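Local coordinates for 2L protein (Yaba-like disease virus, PDB 3IT8), which probably binds and neutralises host tumour necrosis factor, using an MHC class I-like fold made of a platform and an immunoglobulin-like domain, at residues K4-V9 and S90-T95; I33-E38 and Y64-W69; W216-H221 and K274-P279; D195-L200 and L268-S273. One frame throughout, in Å; residues are numbered along the deposited sequence.

From the N terminus, residues 4-9 pair with 90-95 in contact 1, closing a loop of some eighty residues at the middle of the platform sheet. Contact 2 is nested inside that loop: strand 28-36, near one border of the same sheet, meets helix 61-82 lying over it. The two contacts touch where Tyr7 and Leu93 reach Trp69, and Tyr7 also meets Tyr64. The immunoglobulin-like part follows in series, and its contacts touch neither of the first two. There the segments alternate along the chain, so that contacts 4 (195-200 with 268-273) and 3 (216-221 with 274-279) cross, and Leu200, Val269, Trp216 and Pro279 join their two sheets.

Contact 1. Residues K4-V9 and S90-T95; sequences KYNYTV and SLSLIT. With NAG (2-acetamido-2-deoxy-beta-D-glucopyranose), chain M.
At the middle of an MHC-like platform, Tyr5, Tyr7 and Val9 pair antiparallel with Thr95, Leu93 and Leu91, joining strand 2-10 to strand 90-100. Each of the three pairs is closed by two backbone hydrogen bonds, for example Leu93 N to Tyr7 O at 2.8 Å. Their side chains share one face of the sheet. There Tyr7 and Leu93 run out together from neighbouring strands, with Tyr7 CB 4.0 Å from Leu93 CB. The Leu93 carbonyl oxygen sits at the edge of the Tyr7 ring, in its plane. Strand order 4-3-2-1-5-6-7-8 with two helices above is the class I platform topology, and this face is the one the helices cover: Tyr7 OH bonds to Tyr64 O of helix 61-82, Tyr5 OH to Tyr170 OH of helix 148-174.

The other face carries Asn6, Thr8, Ser92 and Ile94. Thr8 OG1 and Ser92 OG share a hydrogen bond of 2.9 Å between adjacent strands. Asn6 stretches out with CG anti to the backbone N (chi1 -179°), and its ND2 is joined covalently to C1 of an N-linked NAG. Alongside it runs Ile94, whose CD1 comes within 3.4 Å of Asn6 OD1. Lys4 bends at its third torsion (72°), and NZ donates a 2.9 Å hydrogen bond to the acetamide oxygen O7 of the sugar.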
# COMPACT_ATOMS: atom_id res chain seq x y z
N LYS D 4 -29.94 -22.76 -2.86
CA LYS D 4 -30.88 -22.79 -1.75
C LYS D 4 -30.88 -24.09 -0.95
O LYS D 4 -30.91 -25.17 -1.54
CB LYS D 4 -32.30 -22.51 -2.26
CG LYS D 4 -33.33 -22.43 -1.16
CD LYS D 4 -34.73 -22.14 -1.68
CE LYS D 4 -35.36 -23.32 -2.39
NZ LYS D 4 -36.79 -23.07 -2.75
N TYR D 5 -30.83 -23.98 0.37
CA TYR D 5 -30.87 -25.13 1.29
C TYR D 5 -32.19 -25.06 2.07
O TYR D 5 -32.53 -24.02 2.64
CB TYR D 5 -29.70 -25.08 2.26
CG TYR D 5 -28.37 -25.49 1.66
CD1 TYR D 5 -28.24 -25.74 0.30
CD2 TYR D 5 -27.23 -25.61 2.46
CE1 TYR D 5 -27.00 -26.10 -0.26
CE2 TYR D 5 -25.99 -25.96 1.91
CZ TYR D 5 -25.89 -26.21 0.56
OH TYR D 5 -24.67 -26.53 0.01
N ASN D 6 -32.93 -26.16 2.10
CA ASN D 6 -34.22 -26.20 2.78
C ASN D 6 -34.28 -27.40 3.71
O ASN D 6 -34.22 -28.54 3.26
CB ASN D 6 -35.35 -26.28 1.72
CG ASN D 6 -36.76 -26.30 2.32
OD1 ASN D 6 -36.95 -26.33 3.55
ND2 ASN D 6 -37.75 -26.31 1.43
N TYR D 7 -34.34 -27.15 5.01
CA TYR D 7 -34.46 -28.23 5.98
C TYR D 7 -35.88 -28.16 6.53
O TYR D 7 -36.32 -27.09 6.96
CB TYR D 7 -33.49 -28.05 7.15
CG TYR D 7 -32.03 -28.09 6.81
CD1 TYR D 7 -31.38 -26.96 6.33
CD2 TYR D 7 -31.28 -29.24 7.03
CE1 TYR D 7 -30.00 -26.97 6.10
CE2 TYR D 7 -29.91 -29.26 6.80
CZ TYR D 7 -29.28 -28.11 6.34
OH TYR D 7 -27.91 -28.09 6.14
N THR D 8 -36.59 -29.28 6.55
CA THR D 8 -37.94 -29.25 7.07
C THR D 8 -38.37 -30.45 7.91
O THR D 8 -38.25 -31.59 7.47
CB THR D 8 -38.95 -29.11 5.92
OG1 THR D 8 -38.58 -28.00 5.09
CG2 THR D 8 -40.35 -28.88 6.47
N VAL D 9 -38.84 -30.20 9.13
CA VAL D 9 -39.37 -31.29 9.95
C VAL D 9 -40.89 -31.05 10.05
O VAL D 9 -41.35 -29.90 10.20
CB VAL D 9 -38.73 -31.34 11.36
CG1 VAL D 9 -37.24 -31.30 11.24
CG2 VAL D 9 -39.24 -30.21 12.20
N SER D 90 -45.34 -27.83 10.76
CA SER D 90 -43.92 -28.00 10.46
C SER D 90 -43.06 -26.77 10.68
O SER D 90 -43.56 -25.67 10.93
CB SER D 90 -43.77 -28.44 9.01
OG SER D 90 -44.25 -27.42 8.15
N LEU D 91 -41.75 -26.98 10.57
CA LEU D 91 -40.74 -25.94 10.76
C LEU D 91 -39.71 -26.08 9.64
O LEU D 91 -39.34 -27.19 9.26
CB LEU D 91 -40.06 -26.13 12.11
CG LEU D 91 -39.20 -24.97 12.59
CD1 LEU D 91 -40.05 -23.72 12.67
CD2 LEU D 91 -38.63 -25.30 13.97
N SER D 92 -39.27 -24.96 9.11
CA SER D 92 -38.28 -24.97 8.02
C SER D 92 -37.11 -24.01 8.23
O SER D 92 -37.28 -22.88 8.71
CB SER D 92 -38.94 -24.62 6.69
OG SER D 92 -39.84 -25.61 6.27
N LEU D 93 -35.92 -24.46 7.86
CA LEU D 93 -34.72 -23.64 7.95
C LEU D 93 -34.31 -23.33 6.51
O LEU D 93 -33.81 -24.18 5.80
CB LEU D 93 -33.60 -24.38 8.65
CG LEU D 93 -32.29 -23.59 8.66
CD1 LEU D 93 -32.53 -22.27 9.36
CD2 LEU D 93 -31.18 -24.38 9.35
N ILE D 94 -34.56 -22.10 6.08
CA ILE D 94 -34.24 -21.69 4.72
C ILE D 94 -32.96 -20.87 4.71
O ILE D 94 -32.88 -19.82 5.34
CB ILE D 94 -35.37 -20.82 4.12
CG1 ILE D 94 -36.70 -21.57 4.21
CG2 ILE D 94 -35.07 -20.49 2.67
CD1 ILE D 94 -36.67 -22.92 3.58
N THR D 95 -31.94 -21.35 4.02
CA THR D 95 -30.68 -20.63 3.97
C THR D 95 -30.07 -20.82 2.59
O THR D 95 -30.29 -21.85 1.96
CB THR D 95 -29.72 -21.13 5.06
OG1 THR D 95 -28.59 -20.26 5.15
CG2 THR D 95 -29.25 -22.54 4.76
C1 NAG M . -39.13 -26.56 1.80
C2 NAG M . -40.05 -25.64 0.99
C3 NAG M . -41.52 -25.91 1.38
C4 NAG M . -41.86 -27.40 1.16
C5 NAG M . -40.86 -28.22 1.99
C6 NAG M . -41.06 -29.72 1.88
C7 NAG M . -38.98 -23.58 0.35
C8 NAG M . -38.99 -22.07 0.46
N2 NAG M . -39.70 -24.26 1.24
O3 NAG M . -42.40 -25.10 0.61
O4 NAG M . -43.21 -27.68 1.53
O5 NAG M . -39.50 -27.92 1.58
O6 NAG M . -40.52 -30.22 0.66
O7 NAG M . -38.33 -24.12 -0.54

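Contact 2. Residues I33-E38 and Y64-W69; sequences ISYNHE and YNFNFW
Strand 33-36 runs beneath helix 64-69 with the two axes 9.4 Å apart and inclined by 38°, bringing Ile33 opposite Phe66. The junction between them is almost wholly apolar. Ile33 sends CG2 straight at the Phe66 ring: the methyl lies over the centre of one face, 3.6 Å from the centroid and only 14° off the ring normal, a clear CH-pi contact. Phe66 reaches down to the strand because its CG is anti to the backbone N (chi1 -175°). The two side chains pass one another head to tail, so the far end of the phenyl group continues along the strand beyond Ile33. There Phe66 CZ comes to 3.8 Å from Tyr35 N, and Phe66 CE2 to 4.0 Å from Tyr35 CB. The other branch of Ile33 serves a second aromatic, with CD1 3.8 Å from Tyr64 CD1. That approach is oblique to the ring, and the rotation of Tyr64 is also restrained at its far end, where OH hydrogen-bonds to Thr31 of the same strand as Ile33 and to Asp23 of the next. Tyr35, for its part, stacks on Tyr70 one turn further along the helix. Phe21 touches Ile33, Tyr64 and Phe66 alike, extending the aromatic layer to the next strand, 18-25. A helix laid at an angle across an antiparallel sheet, with hydrophobic and aromatic side chains filling the gap, is how the first helix is seated on its half of the floor in MHC class I-like platforms.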
# COMPACT_ATOMS: atom_id res chain seq x y z
N ILE D 33 -32.38 -35.39 1.14
CA ILE D 33 -32.09 -36.21 2.30
C ILE D 33 -33.34 -36.29 3.16
O ILE D 33 -34.06 -35.31 3.32
CB ILE D 33 -30.93 -35.62 3.13
CG1 ILE D 33 -29.62 -35.74 2.34
CG2 ILE D 33 -30.84 -36.33 4.49
CD1 ILE D 33 -28.46 -34.99 3.00
N SER D 34 -33.61 -37.47 3.70
CA SER D 34 -34.78 -37.64 4.56
C SER D 34 -34.42 -38.48 5.77
O SER D 34 -33.51 -39.31 5.73
CB SER D 34 -35.93 -38.26 3.78
OG SER D 34 -35.47 -39.37 3.05
N TYR D 35 -35.12 -38.23 6.87
CA TYR D 35 -34.88 -38.91 8.12
C TYR D 35 -35.44 -40.32 8.09
O TYR D 35 -36.64 -40.50 7.90
CB TYR D 35 -35.51 -38.13 9.26
CG TYR D 35 -35.18 -38.70 10.60
CD1 TYR D 35 -33.90 -38.60 11.12
CD2 TYR D 35 -36.15 -39.36 11.36
CE1 TYR D 35 -33.59 -39.13 12.38
CE2 TYR D 35 -35.85 -39.89 12.62
CZ TYR D 35 -34.57 -39.77 13.12
OH TYR D 35 -34.27 -40.29 14.36
N ASN D 36 -34.57 -41.31 8.27
CA ASN D 36 -34.95 -42.72 8.30
C ASN D 36 -35.40 -43.11 9.72
O ASN D 36 -34.57 -43.14 10.64
CB ASN D 36 -33.76 -43.56 7.89
CG ASN D 36 -34.07 -45.01 7.86
OD1 ASN D 36 -34.57 -45.57 8.83
ND2 ASN D 36 -33.78 -45.65 6.74
N HIS D 37 -36.68 -43.40 9.90
CA HIS D 37 -37.20 -43.75 11.23
C HIS D 37 -36.72 -45.07 11.81
O HIS D 37 -36.65 -45.24 13.03
CB HIS D 37 -38.71 -43.71 11.20
CG HIS D 37 -39.25 -42.33 11.14
ND1 HIS D 37 -39.31 -41.50 12.24
CD2 HIS D 37 -39.69 -41.59 10.09
CE1 HIS D 37 -39.75 -40.32 11.88
NE2 HIS D 37 -39.99 -40.35 10.58
N GLU D 38 -36.40 -46.01 10.93
CA GLU D 38 -35.90 -47.29 11.36
C GLU D 38 -34.48 -47.06 11.91
O GLU D 38 -34.23 -47.37 13.06
CB GLU D 38 -35.85 -48.23 10.16
CG GLU D 38 -35.90 -49.71 10.49
CD GLU D 38 -35.93 -50.58 9.25
OE1 GLU D 38 -34.93 -50.59 8.50
OE2 GLU D 38 -36.96 -51.25 9.02
N TYR D 64 -24.68 -32.40 4.95
CA TYR D 64 -25.22 -31.08 5.29
C TYR D 64 -25.63 -30.93 6.75
O TYR D 64 -26.59 -30.21 7.05
CB TYR D 64 -26.43 -30.76 4.40
CG TYR D 64 -26.17 -30.92 2.92
CD1 TYR D 64 -25.95 -32.17 2.35
CD2 TYR D 64 -26.12 -29.80 2.08
CE1 TYR D 64 -25.70 -32.32 1.00
CE2 TYR D 64 -25.87 -29.93 0.72
CZ TYR D 64 -25.65 -31.19 0.19
OH TYR D 64 -25.41 -31.33 -1.16
N ASN D 65 -24.89 -31.58 7.65
CA ASN D 65 -25.20 -31.52 9.07
C ASN D 65 -26.67 -31.85 9.29
O ASN D 65 -27.31 -31.27 10.16
CB ASN D 65 -24.92 -30.12 9.62
CG ASN D 65 -23.47 -29.72 9.49
OD1 ASN D 65 -23.17 -28.67 8.95
ND2 ASN D 65 -22.57 -30.55 10.00
N PHE D 66 -27.21 -32.78 8.49
CA PHE D 66 -28.62 -33.15 8.59
C PHE D 66 -29.06 -33.67 9.96
O PHE D 66 -30.05 -33.19 10.52
CB PHE D 66 -28.99 -34.19 7.55
CG PHE D 66 -30.44 -34.52 7.55
CD1 PHE D 66 -31.34 -33.71 6.88
CD2 PHE D 66 -30.93 -35.59 8.26
CE1 PHE D 66 -32.72 -33.97 6.92
CE2 PHE D 66 -32.30 -35.86 8.32
CZ PHE D 66 -33.19 -35.05 7.65
N ASN D 67 -28.35 -34.66 10.49
CA ASN D 67 -28.73 -35.20 11.79
C ASN D 67 -28.77 -34.08 12.80
O ASN D 67 -29.71 -34.01 13.60
CB ASN D 67 -27.74 -36.28 12.24
CG ASN D 67 -27.62 -37.40 11.23
OD1 ASN D 67 -28.58 -37.75 10.57
ND2 ASN D 67 -26.43 -37.99 11.13
N PHE D 68 -27.78 -33.18 12.77
CA PHE D 68 -27.75 -32.07 13.72
C PHE D 68 -29.02 -31.23 13.62
O PHE D 68 -29.71 -31.01 14.61
CB PHE D 68 -26.55 -31.18 13.47
CG PHE D 68 -26.63 -29.86 14.19
CD1 PHE D 68 -26.22 -29.75 15.51
CD2 PHE D 68 -27.15 -28.73 13.54
CE1 PHE D 68 -26.31 -28.54 16.19
CE2 PHE D 68 -27.25 -27.51 14.21
CZ PHE D 68 -26.83 -27.42 15.55
N TRP D 69 -29.31 -30.75 12.41
CA TRP D 69 -30.48 -29.92 12.20
C TRP D 69 -31.80 -30.63 12.46
O TRP D 69 -32.69 -30.11 13.13
CB TRP D 69 -30.46 -29.34 10.79
CG TRP D 69 -29.43 -28.27 10.61
CD1 TRP D 69 -28.33 -28.30 9.79
CD2 TRP D 69 -29.36 -27.02 11.32
NE1 TRP D 69 -27.59 -27.15 9.94
CE2 TRP D 69 -28.20 -26.35 10.87
CE3 TRP D 69 -30.17 -26.40 12.29
CZ2 TRP D 69 -27.82 -25.08 11.36
CZ3 TRP D 69 -29.80 -25.14 12.77
CH2 TRP D 69 -28.63 -24.50 12.30

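Contact 3. Residues W216-H221 and K274-P279; sequences WIESEH and KMSSQP
Trp216 presents the edge of its indole to Pro279, whose CB lies 3.7 Å from Trp216 CE3, near the ring plane. The indole also touches Cys202 and Cys281, the disulfide pair of this immunoglobulin-like domain, as the core tryptophan of such folds does, while NE1 bonds to Asp267. Beyond the tryptophan, strand 213-218 turns into a short 3-10 segment, and polar groups take over. Ser219 OG donates to Ser277 O at 2.8 Å, approaching tilted from the carbonyl plane. The backbone adds a longer, weak bond from Ser219 N to Gln278 O at 3.4 Å. Next to these, Glu218 CB packs 3.5 Å from Ser277 CB. Ser277 OG turns back within its own segment, to bond Ser276 O. Glu220 passes alongside Ser277 with its CB and CG against that hydroxyl. At the far end Ser276 OG offers a weak hydrogen bond of 3.5 Å to Glu218 OE1. The polar half of the contact thus rests on one good side-chain-to-backbone bond and two weak ones, and the like charges of the neighbouring Glu218 and Glu220 carboxylates are probably eased by solvent, since Glu220 is exposed.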
# COMPACT_ATOMS: atom_id res chain seq x y z
N TRP D 216 -37.61 -0.38 -8.83
CA TRP D 216 -38.31 0.78 -9.39
C TRP D 216 -37.66 2.05 -8.86
O TRP D 216 -37.66 2.31 -7.66
CB TRP D 216 -39.80 0.76 -9.01
CG TRP D 216 -40.54 -0.33 -9.70
CD1 TRP D 216 -40.73 -1.60 -9.24
CD2 TRP D 216 -41.13 -0.28 -11.00
NE1 TRP D 216 -41.41 -2.34 -10.18
CE2 TRP D 216 -41.67 -1.55 -11.27
CE3 TRP D 216 -41.26 0.73 -11.97
CZ2 TRP D 216 -42.33 -1.86 -12.47
CZ3 TRP D 216 -41.92 0.42 -13.16
CH2 TRP D 216 -42.44 -0.86 -13.40
N ILE D 217 -37.09 2.83 -9.78
CA ILE D 217 -36.41 4.07 -9.42
C ILE D 217 -36.93 5.27 -10.20
O ILE D 217 -37.11 5.19 -11.41
CB ILE D 217 -34.91 3.93 -9.69
CG1 ILE D 217 -34.36 2.71 -8.94
CG2 ILE D 217 -34.20 5.17 -9.27
CD1 ILE D 217 -32.93 2.39 -9.26
N GLU D 218 -37.19 6.37 -9.50
CA GLU D 218 -37.68 7.57 -10.17
C GLU D 218 -36.65 7.98 -11.22
O GLU D 218 -35.45 8.04 -10.93
CB GLU D 218 -37.92 8.67 -9.15
CG GLU D 218 -39.21 8.46 -8.38
CD GLU D 218 -39.35 9.39 -7.19
OE1 GLU D 218 -39.14 10.61 -7.35
OE2 GLU D 218 -39.69 8.89 -6.09
N SER D 219 -37.11 8.25 -12.44
CA SER D 219 -36.23 8.62 -13.55
C SER D 219 -35.31 9.82 -13.33
O SER D 219 -34.27 9.93 -13.98
CB SER D 219 -37.05 8.84 -14.82
OG SER D 219 -38.00 9.87 -14.61
N GLU D 220 -35.69 10.72 -12.42
CA GLU D 220 -34.87 11.89 -12.14
C GLU D 220 -33.45 11.46 -11.75
O GLU D 220 -32.46 12.08 -12.15
CB GLU D 220 -35.47 12.71 -11.01
CG GLU D 220 -35.64 11.94 -9.72
CD GLU D 220 -35.93 12.83 -8.53
OE1 GLU D 220 -35.06 13.66 -8.20
OE2 GLU D 220 -37.02 12.69 -7.92
N HIS D 221 -33.36 10.38 -10.98
CA HIS D 221 -32.09 9.87 -10.51
C HIS D 221 -31.13 9.37 -11.59
O HIS D 221 -29.98 9.07 -11.30
CB HIS D 221 -32.33 8.76 -9.50
CG HIS D 221 -33.05 9.23 -8.29
ND1 HIS D 221 -32.61 10.28 -7.52
CD2 HIS D 221 -34.20 8.79 -7.71
CE1 HIS D 221 -33.44 10.46 -6.51
NE2 HIS D 221 -34.41 9.57 -6.60
N LYS D 274 -47.35 10.39 -4.69
CA LYS D 274 -46.31 10.71 -3.71
C LYS D 274 -44.98 11.05 -4.39
O LYS D 274 -44.28 11.97 -3.96
CB LYS D 274 -46.10 9.53 -2.77
CG LYS D 274 -47.36 8.98 -2.15
CD LYS D 274 -47.06 7.72 -1.36
CE LYS D 274 -48.32 7.07 -0.84
NZ LYS D 274 -48.02 5.82 -0.09
N MET D 275 -44.66 10.30 -5.44
CA MET D 275 -43.41 10.49 -6.18
C MET D 275 -43.33 11.82 -6.91
O MET D 275 -44.07 12.76 -6.60
CB MET D 275 -43.23 9.35 -7.18
CG MET D 275 -44.43 9.12 -8.07
SD MET D 275 -44.15 7.75 -9.20
CE MET D 275 -44.43 6.35 -8.12
N SER D 276 -42.43 11.90 -7.88
CA SER D 276 -42.25 13.12 -8.65
C SER D 276 -41.35 12.93 -9.88
O SER D 276 -40.64 13.86 -10.27
CB SER D 276 -41.65 14.21 -7.76
OG SER D 276 -40.36 13.84 -7.30
N SER D 277 -41.38 11.74 -10.47
CA SER D 277 -40.55 11.47 -11.65
C SER D 277 -41.02 10.26 -12.44
O SER D 277 -40.54 10.01 -13.55
CB SER D 277 -39.09 11.23 -11.24
OG SER D 277 -38.51 12.39 -10.69
N GLN D 278 -41.97 9.52 -11.89
CA GLN D 278 -42.47 8.32 -12.54
C GLN D 278 -41.33 7.32 -12.59
O GLN D 278 -40.35 7.52 -13.31
CB GLN D 278 -42.95 8.60 -13.96
CG GLN D 278 -43.51 7.36 -14.63
CD GLN D 278 -43.91 7.59 -16.06
OE1 GLN D 278 -43.06 7.80 -16.93
NE2 GLN D 278 -45.21 7.56 -16.32
N PRO D 279 -41.45 6.22 -11.84
CA PRO D 279 -40.39 5.22 -11.82
C PRO D 279 -40.10 4.61 -13.18
O PRO D 279 -40.93 4.63 -14.10
CB PRO D 279 -40.92 4.19 -10.83
CG PRO D 279 -42.37 4.21 -11.10
CD PRO D 279 -42.65 5.70 -11.17

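Contact 4. Residues D195-L200 and L268-S273; sequences DGNMTL and LVRTTS
Leu268 lies athwart Thr199, on adjacent antiparallel strands of the immunoglobulin-like domain, 198-207 and 263-271. From CB outward it stays over the neighbouring backbone: CB lies 4.1 Å from Leu200 O, CG is about equally far from Leu200 O and Thr199 OG1, CD1 closes to 3.3 Å from Leu200 O, and CD2 stays 4.1 Å from Thr199 OG1. Its CG is anti to the backbone N (chi1 -158°), which sends the branch across to that strand. Beneath it Leu200 and Val269 form a hydrogen-bonded pair, Leu200 N giving to Val269 O at 2.9 Å and Val269 N to Leu200 O at 2.7 Å. The Val269 carbonyl takes a second donor, Thr199 OG1, which comes from above the carbonyl plane at 3.2 Å. Both Leu200 and Val269 touch Trp216 of the facing sheet.

Further along, Met198 and Thr271 leave their strands together, CB to CB 3.7 Å, and Leu200 CG rests against the Thr271 hydroxyl. Thr271 is also the centre of an inverse gamma turn. Arg270 bends at its second torsion and carries its guanidinium back over Gly196, with Gly196 CA against one face. At the edge of that group, in its plane, Asp195 OD2 makes a salt bridge to Arg270 NH2 at 3.2 Å, its carboxylate turned 78° from the guanidinium.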
# COMPACT_ATOMS: atom_id res chain seq x y z
N ASP D 195 -59.61 2.97 -9.84
CA ASP D 195 -59.71 3.77 -8.62
C ASP D 195 -58.47 4.64 -8.39
O ASP D 195 -58.57 5.80 -8.01
CB ASP D 195 -59.96 2.88 -7.39
CG ASP D 195 -58.68 2.31 -6.81
OD1 ASP D 195 -57.97 1.56 -7.51
OD2 ASP D 195 -58.38 2.62 -5.63
N GLY D 196 -57.29 4.06 -8.64
CA GLY D 196 -56.05 4.79 -8.46
C GLY D 196 -55.67 5.50 -9.75
O GLY D 196 -56.15 5.14 -10.82
N ASN D 197 -54.80 6.50 -9.64
CA ASN D 197 -54.39 7.24 -10.83
C ASN D 197 -53.68 6.38 -11.88
O ASN D 197 -54.30 5.96 -12.85
CB ASN D 197 -53.52 8.45 -10.43
CG ASN D 197 -52.66 8.18 -9.22
OD1 ASN D 197 -53.16 7.91 -8.12
ND2 ASN D 197 -51.35 8.26 -9.40
N MET D 198 -52.39 6.11 -11.68
CA MET D 198 -51.63 5.31 -12.65
C MET D 198 -50.99 4.04 -12.09
O MET D 198 -50.69 3.95 -10.89
CB MET D 198 -50.56 6.18 -13.31
CG MET D 198 -49.70 5.46 -14.31
SD MET D 198 -48.56 6.55 -15.15
CE MET D 198 -49.39 6.74 -16.76
N THR D 199 -50.78 3.05 -12.96
CA THR D 199 -50.16 1.79 -12.57
C THR D 199 -49.10 1.37 -13.59
O THR D 199 -49.32 1.42 -14.80
CB THR D 199 -51.23 0.65 -12.46
OG1 THR D 199 -50.85 -0.24 -11.41
CG2 THR D 199 -51.34 -0.15 -13.76
N LEU D 200 -47.93 0.98 -13.09
CA LEU D 200 -46.85 0.56 -13.97
C LEU D 200 -46.64 -0.94 -13.87
O LEU D 200 -46.65 -1.50 -12.77
CB LEU D 200 -45.57 1.31 -13.64
CG LEU D 200 -45.58 2.72 -14.23
CD1 LEU D 200 -44.45 3.55 -13.66
CD2 LEU D 200 -45.47 2.61 -15.74
N LEU D 268 -45.89 -5.41 -10.86
CA LEU D 268 -46.76 -4.24 -10.90
C LEU D 268 -46.41 -3.20 -9.84
O LEU D 268 -45.85 -3.54 -8.80
CB LEU D 268 -48.22 -4.69 -10.72
CG LEU D 268 -49.31 -3.76 -11.24
CD1 LEU D 268 -49.20 -3.67 -12.75
CD2 LEU D 268 -50.68 -4.27 -10.83
N VAL D 269 -46.74 -1.94 -10.10
CA VAL D 269 -46.44 -0.86 -9.15
C VAL D 269 -47.52 0.21 -9.13
O VAL D 269 -47.99 0.65 -10.19
CB VAL D 269 -45.09 -0.19 -9.47
CG1 VAL D 269 -44.90 1.05 -8.63
CG2 VAL D 269 -43.97 -1.16 -9.19
N ARG D 270 -47.90 0.62 -7.93
CA ARG D 270 -48.93 1.64 -7.73
C ARG D 270 -48.31 3.03 -7.88
O ARG D 270 -47.69 3.54 -6.96
CB ARG D 270 -49.52 1.49 -6.33
CG ARG D 270 -51.03 1.38 -6.29
CD ARG D 270 -51.70 2.72 -6.44
NE ARG D 270 -53.14 2.62 -6.22
CZ ARG D 270 -53.97 3.66 -6.15
NH1 ARG D 270 -53.50 4.89 -6.29
NH2 ARG D 270 -55.27 3.46 -5.93
N THR D 271 -48.49 3.65 -9.05
CA THR D 271 -47.93 4.97 -9.31
C THR D 271 -48.66 6.07 -8.53
O THR D 271 -49.28 6.94 -9.13
CB THR D 271 -47.98 5.33 -10.82
OG1 THR D 271 -47.29 4.33 -11.58
CG2 THR D 271 -47.32 6.68 -11.08
N THR D 272 -48.58 6.02 -7.21
CA THR D 272 -49.24 7.03 -6.38
C THR D 272 -48.58 8.38 -6.66
O THR D 272 -47.44 8.44 -7.13
CB THR D 272 -49.12 6.71 -4.88
OG1 THR D 272 -49.72 5.43 -4.63
CG2 THR D 272 -49.82 7.77 -4.04
N SER D 273 -49.29 9.46 -6.37
CA SER D 273 -48.78 10.81 -6.61
C SER D 273 -47.69 11.25 -5.64
O SER D 273 -47.17 12.36 -5.76
CB SER D 273 -49.92 11.82 -6.59
OG SER D 273 -49.45 13.10 -6.94